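Local coordinates for protein neutral ceramidase (Pseudomonas aeruginosa, PDB 2ZWS) that hydrolyses the N-acyl linkage of ceramides to release sphingosine and free fatty acid, and also runs the reverse synthesis, using a bound zinc ion, at residues A[15-20]-A[119-124]. Sequence-based numbering, arbitrary orientation. Where two conformers were deposited one is given.
Sequences TGEAAE and QEKTFN
The carboxylate of E17 has K121 over one face and T122 and Q119 at its edge. K121 CB stands almost straight above the plane, 3.7 Å from E17 CD, while T122 OG1 and Q119 CB lie close to the plane on the OE1 side. T122 OG1 donates to E17 OE1 at 2.7 Å, reaching the anti lone pair, the one turned away from OE2. The same hydroxyl accepts the backbone N-H of E17 (N to OG1 3.1 Å, 166°), so T122 closes a ring through the backbone and side chain of one residue. Two torsions make this possible: E17 CG sits beside its own backbone N (chi1 -68°), which turns the side chain to the N-H side, so that one hydroxyl can span N and OE1, and T122 OG1 is anti to its carbonyl carbon (chi1 -70°), facing the loop. E17 OE2 accepts from a water oxygen at 3.1 Å; that water accepts from K121 N at 3.0 Å, coming in tilted toward the face that K121 CB covers. K121 adds no salt bridge, since its NZ ends 6.8 Å from E17 OE2. Backbones are close here as well: the CA atoms of G16 and T122 are 4.3 Å apart. E17 O bonds T33 OG1, tying the loop to strand 32-36. With Q119 at the N-cap, the arrangement is that of an acidic loop side chain set against a helix N-terminus, where the helix dipole would probably stabilise its charge; it joins the loop between strands 5-13 and 22-24 to the first turn of helix 120-138 in the N-terminal ceramidase region.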
loop_
_atom_site.group_PDB
_atom_site.type_symbol
_atom_site.label_atom_id
_atom_site.label_comp_id
_atom_site.label_asym_id
_atom_site.label_seq_id
_atom_site.Cartn_x
_atom_site.Cartn_y
_atom_site.Cartn_z
ATOM N N THR A 15 -7.269 6.963 -4.342
ATOM C CA THR A 15 -7.105 7.979 -3.278
ATOM C C THR A 15 -8.439 8.194 -2.559
ATOM O O THR A 15 -9.476 8.402 -3.198
ATOM C CB THR A 15 -6.659 9.325 -3.868
ATOM O OG1 THR A 15 -5.512 9.130 -4.716
ATOM C CG2 THR A 15 -6.284 10.310 -2.745
ATOM N N GLY A 16 -8.404 8.185 -1.243
ATOM C CA GLY A 16 -9.598 8.354 -0.451
ATOM C C GLY A 16 -9.762 9.781 0.046
ATOM O O GLY A 16 -9.275 10.721 -0.557
ATOM N N GLU A 17 -10.434 9.929 1.183
ATOM C CA GLU A 17 -10.879 11.257 1.650
ATOM C C GLU A 17 -9.694 12.116 2.075
ATOM O O GLU A 17 -8.916 11.715 2.956
ATOM C CB GLU A 17 -11.869 11.051 2.806
ATOM C CG GLU A 17 -13.198 10.417 2.326
ATOM C CD GLU A 17 -13.992 9.749 3.431
ATOM O OE1 GLU A 17 -13.618 8.647 3.911
ATOM O OE2 GLU A 17 -15.001 10.353 3.828
ATOM N N ALA A 18 -9.530 13.280 1.447
ATOM C CA ALA A 18 -8.316 14.112 1.604
ATOM C C ALA A 18 -8.329 15.114 2.753
ATOM O O ALA A 18 -7.325 15.778 3.023
ATOM C CB ALA A 18 -7.999 14.830 0.302
ATOM N N ALA A 19 -9.461 15.227 3.429
ATOM C CA ALA A 19 -9.440 15.965 4.693
ATOM C C ALA A 19 -10.340 15.353 5.738
ATOM O O ALA A 19 -11.413 14.845 5.430
ATOM C CB ALA A 19 -9.835 17.414 4.468
ATOM N N GLU A 20 -9.863 15.395 6.984
ATOM C CA GLU A 20 -10.647 15.069 8.190
ATOM C C GLU A 20 -10.981 13.568 8.313
ATOM O O GLU A 20 -12.052 13.176 8.825
ATOM C CB GLU A 20 -11.893 15.989 8.324
ATOM C CG GLU A 20 -11.496 17.483 8.527
ATOM C CD GLU A 20 -12.674 18.397 8.890
ATOM O OE1 GLU A 20 -13.815 18.073 8.502
ATOM O OE2 GLU A 20 -12.433 19.449 9.549
ATOM N N GLN A 119 -14.878 3.979 7.256
ATOM C CA GLN A 119 -15.068 5.155 6.435
ATOM C C GLN A 119 -15.479 4.679 5.035
ATOM O O GLN A 119 -14.646 4.365 4.178
ATOM C CB GLN A 119 -13.791 6.008 6.393
ATOM C CG GLN A 119 -13.242 6.398 7.785
ATOM C CD GLN A 119 -14.312 6.937 8.759
ATOM O OE1 GLN A 119 -14.419 6.476 9.928
ATOM N NE2 GLN A 119 -15.083 7.916 8.304
ATOM N N GLU A 120 -16.788 4.627 4.814
ATOM C CA GLU A 120 -17.300 4.002 3.597
ATOM C C GLU A 120 -16.805 4.656 2.295
ATOM O O GLU A 120 -16.540 3.943 1.327
ATOM C CB GLU A 120 -18.828 3.882 3.645
ATOM C CG GLU A 120 -19.462 3.118 2.484
ATOM C CD GLU A 120 -20.873 2.663 2.809
ATOM O OE1 GLU A 120 -21.156 1.444 2.698
ATOM O OE2 GLU A 120 -21.693 3.529 3.199
ATOM N N LYS A 121 -16.656 5.983 2.247
ATOM C CA LYS A 121 -16.258 6.629 0.996
ATOM C C LYS A 121 -14.826 6.234 0.589
ATOM O O LYS A 121 -14.518 6.053 -0.599
ATOM C CB LYS A 121 -16.347 8.156 1.137
ATOM C CG LYS A 121 -16.388 8.885 -0.194
ATOM C CD LYS A 121 -16.890 10.337 -0.028
ATOM C CE LYS A 121 -17.125 10.990 -1.389
ATOM N NZ LYS A 121 -18.415 10.540 -2.006
ATOM N N THR A 122 -13.934 6.135 1.573
ATOM C CA THR A 122 -12.559 5.727 1.300
ATOM C C THR A 122 -12.510 4.243 0.916
ATOM O O THR A 122 -11.861 3.863 -0.109
ATOM C CB THR A 122 -11.697 6.032 2.529
ATOM O OG1 THR A 122 -11.554 7.455 2.658
ATOM C CG2 THR A 122 -10.307 5.371 2.470
ATOM N N PHE A 123 -13.241 3.421 1.669
ATOM C CA PHE A 123 -13.351 1.992 1.318
ATOM C C PHE A 123 -13.837 1.803 -0.130
ATOM O O PHE A 123 -13.225 1.081 -0.933
ATOM C CB PHE A 123 -14.274 1.264 2.319
ATOM C CG PHE A 123 -14.571 -0.159 1.941
ATOM C CD1 PHE A 123 -15.729 -0.469 1.194
ATOM C CD2 PHE A 123 -13.718 -1.204 2.332
ATOM C CE1 PHE A 123 -16.006 -1.798 0.824
ATOM C CE2 PHE A 123 -13.991 -2.537 1.947
ATOM C CZ PHE A 123 -15.133 -2.828 1.206
ATOM N N ASN A 124 -14.927 2.468 -0.457
ATOM C CA ASN A 124 -15.501 2.299 -1.778
ATOM C C ASN A 124 -14.547 2.760 -2.882
ATOM O O ASN A 124 -14.501 2.136 -3.955
ATOM C CB ASN A 124 -16.824 3.063 -1.911
ATOM C CG ASN A 124 -17.982 2.473 -1.096
ATOM O OD1 ASN A 124 -18.999 3.173 -0.850
ATOM N ND2 ASN A 124 -17.904 1.217 -0.758
HETATM O O HOH W 1 -16.855 7.952 4.489
#